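Local coordinates for protein apoptosis regulator ced-9 (Caenorhabditis elegans, PDB 1OHU) that restrains programmed cell death by sequestering the caspase activator CED-4 until EGL-1 binds this protein and inhibits it, setting CED-4 free, at residues V18-F21 and T22-R26; F64-F67 and S68-L72; S78-L81 and Y82-V86; G112-A115 and A116-E120. The protein carries 3 engineered substitutions. All coordinates share one frame; numbering follows the deposited sequence.

Overall arrangement
Each of the four contacts lies along one helix, or at its end, in the Bcl-2 domain of CED-9. Interactions 1 and 4 are mostly buried and touch each other, their centres about 9 Å apart, where helix 13-27 packs on the end of helix 101-118. Interactions 2 and 3 lie nearer the surface, each centre about 15 Å from that of the chain, and meet through Phe67, Leu71, Leu81, Tyr82 and Val85. A salt bridge, Glu65 to Lys117, ties interaction 2 to interaction 4. Their chemistry follows their place: a doubly used carbonyl in 1, hydroxyl and amide contacts in 2, a cap and a bridging water in 3, and largely apolar packing in 4.

Interaction 1: V18-F21 and T22-R26; sequences VDYF and THRIR
Thr22 reaches back one turn to Val18 and gives its carbonyl oxygen a second donor. The backbone bond from Thr22 N to Val18 O is 2.9 Å long and close to straight, while the hydroxyl donates from Thr22 OG1 to Val18 O at 2.8 Å. The two donors arrive from opposite faces of the carbonyl plane. Rotation of OG1 to the side of its own backbone N, opposite the carbonyl carbon (chi1 -58°), brings the hydroxyl within range. Further backbone bonds run from His23 to Asp19, from Arg24 to Tyr20 and from Ile25 to Phe21.

The remaining contacts are van der Waals. Arg24 CB lies 4.1 Å from Tyr20 CE2, approaching the ring obliquely as the two side chains run alongside each other. Ile25 folds CG1 and CD1 against the carbonyl of Phe21, with CG1 3.1 Å from Phe21 O. Val18 and Thr22 lie side by side, with Val18 CG1 4.0 Å from Thr22 OG1.

The charged ends of Asp19 and Arg24 reach across to helix 44-71, pairing with Arg50 and Glu57. Within this predicted BH4 motif, the threonine hydroxyl is thus satisfied by its own helix, whereas Asp19 and Arg24 join that helix to helix 44-71.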
loop_
_atom_site.group_PDB
_atom_site.type_symbol
_atom_site.label_atom_id
_atom_site.label_comp_id
_atom_site.label_asym_id
_atom_site.label_seq_id
_atom_site.Cartn_x
_atom_site.Cartn_y
_atom_site.Cartn_z
ATOM N N VAL A 18 1.707 6.389 3.851
ATOM C CA VAL A 18 1.261 7.769 3.721
ATOM C C VAL A 18 1.493 8.319 2.322
ATOM O O VAL A 18 0.594 8.907 1.722
ATOM C CB VAL A 18 1.987 8.702 4.703
ATOM C CG1 VAL A 18 1.660 10.160 4.376
ATOM C CG2 VAL A 18 1.567 8.382 6.113
ATOM N N ASP A 19 2.705 8.136 1.808
ATOM C CA ASP A 19 3.023 8.641 0.484
ATOM C C ASP A 19 2.187 7.988 -0.594
ATOM O O ASP A 19 1.816 8.636 -1.572
ATOM C CB ASP A 19 4.503 8.433 0.162
ATOM C CG ASP A 19 4.878 9.002 -1.194
ATOM O OD1 ASP A 19 4.832 8.257 -2.197
ATOM O OD2 ASP A 19 5.194 10.209 -1.260
ATOM N N TYR A 20 1.897 6.701 -0.435
ATOM C CA TYR A 20 1.111 6.025 -1.452
ATOM C C TYR A 20 -0.361 6.436 -1.359
ATOM O O TYR A 20 -1.007 6.690 -2.380
ATOM C CB TYR A 20 1.232 4.506 -1.342
ATOM C CG TYR A 20 0.588 3.826 -2.533
ATOM C CD1 TYR A 20 1.212 3.830 -3.778
ATOM C CD2 TYR A 20 -0.690 3.277 -2.440
ATOM C CE1 TYR A 20 0.578 3.313 -4.907
ATOM C CE2 TYR A 20 -1.333 2.757 -3.559
ATOM C CZ TYR A 20 -0.692 2.784 -4.792
ATOM O OH TYR A 20 -1.334 2.322 -5.913
ATOM N N PHE A 21 -0.886 6.502 -0.139
ATOM C CA PHE A 21 -2.273 6.907 0.065
ATOM C C PHE A 21 -2.462 8.296 -0.544
ATOM O O PHE A 21 -3.373 8.522 -1.334
ATOM C CB PHE A 21 -2.601 6.937 1.566
ATOM C CG PHE A 21 -3.053 5.603 2.135
ATOM C CD1 PHE A 21 -2.450 4.411 1.739
ATOM C CD2 PHE A 21 -4.055 5.551 3.112
ATOM C CE1 PHE A 21 -2.834 3.186 2.305
ATOM C CE2 PHE A 21 -4.444 4.338 3.682
ATOM C CZ PHE A 21 -3.830 3.151 3.276
ATOM N N THR A 22 -1.584 9.223 -0.183
ATOM C CA THR A 22 -1.654 10.585 -0.701
ATOM C C THR A 22 -1.662 10.612 -2.236
ATOM O O THR A 22 -2.470 11.306 -2.853
ATOM C CB THR A 22 -0.465 11.406 -0.189
ATOM O OG1 THR A 22 -0.478 11.409 1.242
ATOM C CG2 THR A 22 -0.538 12.825 -0.693
ATOM N N HIS A 23 -0.761 9.844 -2.839
ATOM C CA HIS A 23 -0.639 9.774 -4.288
ATOM C C HIS A 23 -1.853 9.135 -4.960
ATOM O O HIS A 23 -2.353 9.641 -5.966
ATOM C CB HIS A 23 0.620 8.994 -4.661
ATOM C CG HIS A 23 0.701 8.645 -6.112
ATOM N ND1 HIS A 23 0.928 9.587 -7.093
ATOM C CD2 HIS A 23 0.537 7.463 -6.752
ATOM C CE1 HIS A 23 0.901 8.999 -8.276
ATOM N NE2 HIS A 23 0.664 7.711 -8.097
ATOM N N ARG A 24 -2.333 8.027 -4.412
ATOM C CA ARG A 24 -3.483 7.362 -5.005
ATOM C C ARG A 24 -4.744 8.216 -4.893
ATOM O O ARG A 24 -5.572 8.244 -5.805
ATOM C CB ARG A 24 -3.708 5.990 -4.360
ATOM C CG ARG A 24 -4.817 5.189 -5.043
ATOM C CD ARG A 24 -4.572 5.052 -6.542
ATOM N NE ARG A 24 -5.672 4.357 -7.213
ATOM C CZ ARG A 24 -6.848 4.906 -7.507
ATOM N NH1 ARG A 24 -7.100 6.172 -7.202
ATOM N NH2 ARG A 24 -7.781 4.180 -8.100
ATOM N N ILE A 25 -4.885 8.921 -3.777
ATOM C CA ILE A 25 -6.038 9.788 -3.576
ATOM C C ILE A 25 -5.971 10.979 -4.536
ATOM O O ILE A 25 -6.987 11.400 -5.082
ATOM C CB ILE A 25 -6.079 10.307 -2.133
ATOM C CG1 ILE A 25 -6.413 9.147 -1.184
ATOM C CG2 ILE A 25 -7.080 11.452 -2.016
ATOM C CD1 ILE A 25 -6.335 9.514 0.292
ATOM N N ARG A 26 -4.776 11.527 -4.736
ATOM C CA ARG A 26 -4.622 12.659 -5.650
ATOM C C ARG A 26 -4.855 12.186 -7.078
ATOM O O ARG A 26 -5.312 12.946 -7.924
ATOM C CB ARG A 26 -3.229 13.275 -5.512
ATOM C CG ARG A 26 -3.080 14.136 -4.274
ATOM C CD ARG A 26 -1.658 14.630 -4.062
ATOM N NE ARG A 26 -1.621 15.604 -2.968
ATOM C CZ ARG A 26 -0.520 16.033 -2.357
ATOM N NH1 ARG A 26 0.679 15.576 -2.718
ATOM N NH2 ARG A 26 -0.618 16.932 -1.385
#

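Interaction 2: F64-F67 and S68-L72; sequences FETF and SEQLL. Engineered in segment 68-72: Ser68 (natural residue Cys).
Ser68, an engineered residue that is cysteine in the natural protein, sets its hydroxyl against the carbonyls of Phe64 and Glu65. Its oxygen OG is 3.0 Å from Glu65 O and 3.2 Å from Phe64 O; with one proton to give, the choice of acceptor is not settled. Both carbonyls also receive backbone donors, Ser68 N reaching Phe64 O at 3.1 Å and Glu69 N reaching Glu65 O. With chi1 at 64°, OG sits between the backbone N and the carbonyl carbon, facing the carbonyls of the preceding turn.

Gln70 N bonds to Thr66 O at 3.0 Å and makes a weak second bond to Phe67 O. That oxygen has a better donor in Leu71 N, 2.8 Å away. The Gln70 side chain runs alongside Phe67 and brings OE1 to the ring edge, 3.5 Å from Phe67 CD1, with amide and ring planes 44° apart.

Glu65 and Glu69 place their OE1 atoms 4.7 Å from each other, but Glu65 OE1 is held by a salt bridge to Lys117 of helix 101-118. That lysine probably offsets the repulsion between the two carboxylates, while the helix carbonyls take up the serine hydroxyl.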
loop_
_atom_site.group_PDB
_atom_site.type_symbol
_atom_site.label_atom_id
_atom_site.label_comp_id
_atom_site.label_asym_id
_atom_site.label_seq_id
_atom_site.Cartn_x
_atom_site.Cartn_y
_atom_site.Cartn_z
ATOM N N PHE A 64 -9.804 -6.240 -6.588
ATOM C CA PHE A 64 -9.735 -5.087 -5.705
ATOM C C PHE A 64 -11.127 -4.533 -5.456
ATOM O O PHE A 64 -11.447 -4.139 -4.339
ATOM C CB PHE A 64 -8.834 -4.007 -6.304
ATOM C CG PHE A 64 -7.422 -4.044 -5.788
ATOM C CD1 PHE A 64 -6.872 -5.232 -5.311
ATOM C CD2 PHE A 64 -6.641 -2.889 -5.775
ATOM C CE1 PHE A 64 -5.564 -5.270 -4.823
ATOM C CE2 PHE A 64 -5.330 -2.914 -5.291
ATOM C CZ PHE A 64 -4.792 -4.105 -4.813
ATOM N N GLU A 65 -11.964 -4.513 -6.489
ATOM C CA GLU A 65 -13.319 -3.998 -6.329
ATOM C C GLU A 65 -14.068 -4.834 -5.297
ATOM O O GLU A 65 -14.773 -4.297 -4.434
ATOM C CB GLU A 65 -14.077 -4.023 -7.664
ATOM C CG GLU A 65 -13.647 -2.962 -8.684
ATOM C CD GLU A 65 -13.737 -1.524 -8.158
ATOM O OE1 GLU A 65 -14.550 -1.249 -7.248
ATOM O OE2 GLU A 65 -12.999 -0.653 -8.672
ATOM N N THR A 66 -13.897 -6.151 -5.384
ATOM C CA THR A 66 -14.551 -7.084 -4.467
ATOM C C THR A 66 -14.108 -6.905 -3.022
ATOM O O THR A 66 -14.935 -6.761 -2.123
ATOM C CB THR A 66 -14.275 -8.544 -4.870
ATOM O OG1 THR A 66 -14.928 -8.822 -6.115
ATOM C CG2 THR A 66 -14.782 -9.507 -3.797
ATOM N N PHE A 67 -12.799 -6.912 -2.804
ATOM C CA PHE A 67 -12.260 -6.762 -1.461
ATOM C C PHE A 67 -12.653 -5.445 -0.793
ATOM O O PHE A 67 -12.909 -5.406 0.405
ATOM C CB PHE A 67 -10.731 -6.892 -1.487
ATOM C CG PHE A 67 -10.235 -8.250 -1.934
ATOM C CD1 PHE A 67 -10.965 -9.404 -1.660
ATOM C CD2 PHE A 67 -9.021 -8.374 -2.602
ATOM C CE1 PHE A 67 -10.496 -10.662 -2.043
ATOM C CE2 PHE A 67 -8.541 -9.626 -2.990
ATOM C CZ PHE A 67 -9.281 -10.774 -2.709
ATOM N N SER A 68 -12.699 -4.360 -1.558
ATOM C CA SER A 68 -13.054 -3.085 -0.962
ATOM C C SER A 68 -14.544 -3.074 -0.631
ATOM O O SER A 68 -14.967 -2.450 0.341
ATOM C CB SER A 68 -12.675 -1.926 -1.892
ATOM O OG SER A 68 -13.396 -1.971 -3.102
ATOM N N GLU A 69 -15.348 -3.776 -1.423
ATOM C CA GLU A 69 -16.767 -3.833 -1.120
ATOM C C GLU A 69 -16.954 -4.682 0.130
ATOM O O GLU A 69 -17.910 -4.495 0.871
ATOM C CB GLU A 69 -17.568 -4.398 -2.298
ATOM C CG GLU A 69 -17.777 -3.383 -3.413
ATOM C CD GLU A 69 -18.646 -3.899 -4.551
ATOM O OE1 GLU A 69 -18.278 -3.645 -5.708
ATOM O OE2 GLU A 69 -19.692 -4.542 -4.303
ATOM N N GLN A 70 -16.028 -5.608 0.373
ATOM C CA GLN A 70 -16.095 -6.453 1.567
ATOM C C GLN A 70 -15.679 -5.619 2.773
ATOM O O GLN A 70 -16.330 -5.631 3.821
ATOM C CB GLN A 70 -15.145 -7.646 1.457
ATOM C CG GLN A 70 -15.496 -8.652 0.354
ATOM C CD GLN A 70 -14.603 -9.875 0.388
ATOM O OE1 GLN A 70 -13.425 -9.786 0.733
ATOM N NE2 GLN A 70 -15.152 -11.018 0.014
ATOM N N LEU A 71 -14.574 -4.901 2.613
ATOM C CA LEU A 71 -14.042 -4.056 3.671
ATOM C C LEU A 71 -15.026 -2.958 4.069
ATOM O O LEU A 71 -15.098 -2.571 5.235
ATOM C CB LEU A 71 -12.734 -3.413 3.216
ATOM C CG LEU A 71 -11.874 -2.850 4.344
ATOM C CD1 LEU A 71 -11.433 -4.002 5.239
ATOM C CD2 LEU A 71 -10.653 -2.137 3.771
ATOM N N LEU A 72 -15.784 -2.465 3.095
ATOM C CA LEU A 72 -16.744 -1.399 3.342
ATOM C C LEU A 72 -18.155 -1.895 3.627
ATOM O O LEU A 72 -19.078 -1.092 3.710
ATOM C CB LEU A 72 -16.771 -0.443 2.152
ATOM C CG LEU A 72 -15.396 0.053 1.689
ATOM C CD1 LEU A 72 -15.570 1.010 0.523
ATOM C CD2 LEU A 72 -14.663 0.735 2.843
#

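Interaction 3: S78-L81 and Y82-V86; sequences SFSL and YQDVV
Ser78 is the N-cap of helix 79-86, its carbonyl accepting from Tyr82 N at 2.9 Å while its hydroxyl caps the first turn: Ser78 OG accepts from Leu81 N at 3.2 Å, with an N-H...O angle of 162°.

Phe79 follows, its CG opposite the backbone N (chi1 -168°), which carries the ring back to Gln83 and Tyr82, both on the same side of its plane. Gln83 OE1 stands over that face, offset toward the rim and 3.2 Å from Phe79 CD2; amide and ring planes are 42° apart. Tyr82 CD2 approaches obliquely, 4.0 Å from Phe79 CE1. The Phe79 ring also meets Tyr134 of helix 128-144.

At Ser80 the contact turns polar and wet. A water lies 3.0 Å from Ser80 OG and donates to Asp84 OD2 at 2.8 Å, linking side chains that do not bond directly.

Leu81 returns to apolar packing, running beside Val85 with Leu81 CD2 only 3.4 Å from Val85 CG2, tighter than usual van der Waals contact. Leu71 of helix 44-71 touches both side chains.

A serine N-cap, an outer side with exposed Ser80 and Asp84, and an inner side packed on helices 44-71, 101-118 and 128-144 mark this as a short amphipathic helix of the Bcl-2 helical bundle.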
loop_
_atom_site.group_PDB
_atom_site.type_symbol
_atom_site.label_atom_id
_atom_site.label_comp_id
_atom_site.label_asym_id
_atom_site.label_seq_id
_atom_site.Cartn_x
_atom_site.Cartn_y
_atom_site.Cartn_z
ATOM N N SER A 78 -12.995 -2.427 11.391
ATOM C CA SER A 78 -12.216 -2.859 12.542
ATOM C C SER A 78 -10.947 -3.545 12.049
ATOM O O SER A 78 -10.874 -3.986 10.901
ATOM C CB SER A 78 -13.032 -3.819 13.406
ATOM O OG SER A 78 -13.378 -4.978 12.666
ATOM N N PHE A 79 -9.950 -3.629 12.916
ATOM C CA PHE A 79 -8.692 -4.254 12.552
ATOM C C PHE A 79 -8.918 -5.719 12.205
ATOM O O PHE A 79 -8.291 -6.255 11.291
ATOM C CB PHE A 79 -7.692 -4.127 13.702
ATOM C CG PHE A 79 -6.286 -4.489 13.325
ATOM C CD1 PHE A 79 -5.742 -4.051 12.122
ATOM C CD2 PHE A 79 -5.498 -5.247 14.179
ATOM C CE1 PHE A 79 -4.431 -4.362 11.771
ATOM C CE2 PHE A 79 -4.179 -5.567 13.839
ATOM C CZ PHE A 79 -3.646 -5.122 12.629
ATOM N N SER A 80 -9.823 -6.363 12.930
ATOM C CA SER A 80 -10.126 -7.764 12.680
ATOM C C SER A 80 -10.701 -7.931 11.278
ATOM O O SER A 80 -10.213 -8.739 10.496
ATOM C CB SER A 80 -11.130 -8.286 13.699
ATOM O OG SER A 80 -11.392 -9.658 13.453
ATOM N N LEU A 81 -11.751 -7.174 10.976
ATOM C CA LEU A 81 -12.378 -7.238 9.662
ATOM C C LEU A 81 -11.323 -6.944 8.589
ATOM O O LEU A 81 -11.276 -7.599 7.554
ATOM C CB LEU A 81 -13.509 -6.220 9.569
ATOM C CG LEU A 81 -14.502 -6.311 8.398
ATOM C CD1 LEU A 81 -15.459 -5.131 8.487
ATOM C CD2 LEU A 81 -13.784 -6.276 7.058
ATOM N N TYR A 82 -10.481 -5.948 8.840
ATOM C CA TYR A 82 -9.436 -5.590 7.893
ATOM C C TYR A 82 -8.576 -6.814 7.574
ATOM O O TYR A 82 -8.260 -7.090 6.414
ATOM C CB TYR A 82 -8.557 -4.472 8.470
ATOM C CG TYR A 82 -7.278 -4.255 7.686
ATOM C CD1 TYR A 82 -7.283 -3.565 6.470
ATOM C CD2 TYR A 82 -6.072 -4.795 8.130
ATOM C CE1 TYR A 82 -6.124 -3.425 5.722
ATOM C CE2 TYR A 82 -4.910 -4.663 7.388
ATOM C CZ TYR A 82 -4.943 -3.980 6.188
ATOM O OH TYR A 82 -3.790 -3.856 5.454
ATOM N N GLN A 83 -8.202 -7.549 8.612
ATOM C CA GLN A 83 -7.378 -8.738 8.445
ATOM C C GLN A 83 -8.087 -9.870 7.699
ATOM O O GLN A 83 -7.449 -10.631 6.972
ATOM C CB GLN A 83 -6.894 -9.217 9.814
ATOM C CG GLN A 83 -5.832 -8.308 10.418
ATOM C CD GLN A 83 -5.440 -8.721 11.824
ATOM O OE1 GLN A 83 -5.863 -8.110 12.804
ATOM N NE2 GLN A 83 -4.640 -9.769 11.928
ATOM N N ASP A 84 -9.402 -9.981 7.869
ATOM C CA ASP A 84 -10.158 -11.021 7.177
ATOM C C ASP A 84 -10.216 -10.729 5.678
ATOM O O ASP A 84 -10.112 -11.641 4.853
ATOM C CB ASP A 84 -11.602 -11.106 7.688
ATOM C CG ASP A 84 -11.698 -11.465 9.159
ATOM O OD1 ASP A 84 -10.824 -12.197 9.666
ATOM O OD2 ASP A 84 -12.677 -11.021 9.800
ATOM N N VAL A 85 -10.396 -9.451 5.335
ATOM C CA VAL A 85 -10.514 -9.021 3.940
ATOM C C VAL A 85 -9.209 -9.040 3.166
ATOM O O VAL A 85 -9.186 -9.364 1.980
ATOM C CB VAL A 85 -11.114 -7.589 3.849
ATOM C CG1 VAL A 85 -10.962 -7.029 2.434
ATOM C CG2 VAL A 85 -12.580 -7.620 4.233
ATOM N N VAL A 86 -8.134 -8.698 3.859
ATOM C CA VAL A 86 -6.793 -8.598 3.293
ATOM C C VAL A 86 -5.953 -9.883 3.343
ATOM O O VAL A 86 -4.868 -9.952 2.763
ATOM C CB VAL A 86 -6.060 -7.445 4.024
ATOM C CG1 VAL A 86 -4.594 -7.760 4.218
ATOM C CG2 VAL A 86 -6.267 -6.146 3.251
HETATM O O HOH W 1 -14.019 -10.176 12.120
#

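Interaction 4: G112-A115 and A116-E120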
loop_
_atom_site.group_PDB
_atom_site.type_symbol
_atom_site.label_atom_id
_atom_site.label_comp_id
_atom_site.label_asym_id
_atom_site.label_seq_id
_atom_site.Cartn_x
_atom_site.Cartn_y
_atom_site.Cartn_z
ATOM N N GLY A 112 -4.347 2.083 -0.666
ATOM C CA GLY A 112 -4.491 3.332 -1.394
ATOM C C GLY A 112 -5.777 3.340 -2.199
ATOM O O GLY A 112 -6.471 4.345 -2.268
ATOM N N PHE A 113 -6.081 2.203 -2.813
ATOM C CA PHE A 113 -7.275 2.030 -3.629
ATOM C C PHE A 113 -8.552 2.289 -2.824
ATOM O O PHE A 113 -9.429 3.035 -3.255
ATOM C CB PHE A 113 -7.315 0.601 -4.184
ATOM C CG PHE A 113 -8.548 0.293 -4.989
ATOM C CD1 PHE A 113 -8.684 0.767 -6.288
ATOM C CD2 PHE A 113 -9.574 -0.481 -4.448
ATOM C CE1 PHE A 113 -9.824 0.474 -7.039
ATOM C CE2 PHE A 113 -10.712 -0.778 -5.187
ATOM C CZ PHE A 113 -10.837 -0.298 -6.490
ATOM N N VAL A 114 -8.652 1.656 -1.661
ATOM C CA VAL A 114 -9.820 1.814 -0.799
ATOM C C VAL A 114 -9.911 3.235 -0.232
ATOM O O VAL A 114 -10.988 3.814 -0.159
ATOM C CB VAL A 114 -9.776 0.821 0.375
ATOM C CG1 VAL A 114 -11.065 0.917 1.176
ATOM C CG2 VAL A 114 -9.586 -0.588 -0.156
ATOM N N ALA A 115 -8.778 3.785 0.183
ATOM C CA ALA A 115 -8.749 5.141 0.720
ATOM C C ALA A 115 -9.367 6.090 -0.303
ATOM O O ALA A 115 -10.193 6.931 0.041
ATOM C CB ALA A 115 -7.319 5.553 1.019
ATOM N N ALA A 116 -8.975 5.945 -1.567
ATOM C CA ALA A 116 -9.513 6.802 -2.623
ATOM C C ALA A 116 -11.032 6.657 -2.769
ATOM O O ALA A 116 -11.705 7.596 -3.187
ATOM C CB ALA A 116 -8.828 6.496 -3.942
ATOM N N LYS A 117 -11.570 5.485 -2.437
ATOM C CA LYS A 117 -13.015 5.264 -2.518
ATOM C C LYS A 117 -13.711 5.894 -1.317
ATOM O O LYS A 117 -14.872 6.268 -1.398
ATOM C CB LYS A 117 -13.357 3.768 -2.518
ATOM C CG LYS A 117 -13.288 3.055 -3.856
ATOM C CD LYS A 117 -13.915 1.660 -3.719
ATOM C CE LYS A 117 -13.789 0.836 -4.989
ATOM N NZ LYS A 117 -14.594 1.379 -6.113
HETATM N N MSE A 118 -12.990 5.992 -0.205
HETATM C CA MSE A 118 -13.522 6.547 1.039
HETATM C C MSE A 118 -13.459 8.067 1.091
HETATM O O MSE A 118 -14.243 8.709 1.794
HETATM C CB MSE A 118 -12.746 5.976 2.227
HETATM C CG MSE A 118 -12.800 4.454 2.334
HETATM SE SE MSE A 118 -11.571 3.801 3.668
HETATM C CE MSE A 118 -12.766 3.828 5.173
HETATM N N MSE A 119 -12.511 8.642 0.363
HETATM C CA MSE A 119 -12.373 10.090 0.339
HETATM C C MSE A 119 -13.637 10.777 -0.184
HETATM O O MSE A 119 -14.280 10.316 -1.137
HETATM C CB MSE A 119 -11.172 10.495 -0.515
HETATM C CG MSE A 119 -9.833 10.259 0.139
HETATM SE SE MSE A 119 -9.486 11.505 1.552
HETATM C CE MSE A 119 -8.290 10.494 2.597
ATOM N N GLU A 120 -13.976 11.881 0.467
ATOM C CA GLU A 120 -15.124 12.702 0.131
ATOM C C GLU A 120 -16.468 12.032 0.356
ATOM O O GLU A 120 -17.483 12.422 -0.224
ATOM C CB GLU A 120 -14.981 13.239 -1.294
ATOM C CG GLU A 120 -13.716 14.103 -1.439
ATOM C CD GLU A 120 -13.805 15.135 -2.549
ATOM O OE1 GLU A 120 -12.765 15.766 -2.845
ATOM O OE2 GLU A 120 -14.907 15.319 -3.119
#
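The last two turns of helix 101-118, in the all-helical Bcl-2 fold, are where Gly112-Ala115 meets Ala116-Glu120; Gly112 belongs to the predicted BH1 motif. The backbone bonding changes as the helix runs out, with donors shared between the carbonyls three and four residues back. Ala116 N still makes a regular bond to Gly112 O, at 3.1 Å with an N-H...O angle of 160°. Lys117 N, by contrast, has only weak bonds, to the carbonyls of Phe113 and Val114. Met118 N favours Val114 O, with a weak second bond to Ala115 O, and Met119 N closes the series on Ala115 O at 2.9 Å. Met119 is then the first residue to leave helical backbone angles.

The side chains of these turns pack on three sides. Toward helix 44-71, the Lys117 chain crosses the Phe113 ring obliquely, touching it with a methylene: Lys117 CE is 3.5 Å from Phe113 CE2. A bend at the last torsion (chi4 -67°) turns the ammonium toward Glu65 of that helix. Phe113 itself meets the ring of Phe64.

Toward helix 128-144, Val114 and selenomethionine Met118 cross; Val114 touches Leu131 and Met118 touches Val128. On the side of helix 13-27, Ala115 packs on Phe21 and Ala116 on Arg24, while Met119 touches Ile25. The first torsion of Met118 (chi1 -59°) sets its CG 3.1 Å from Val114 O, and the selenium, Met118 SE, lies 3.8 Å from Val114 CG1.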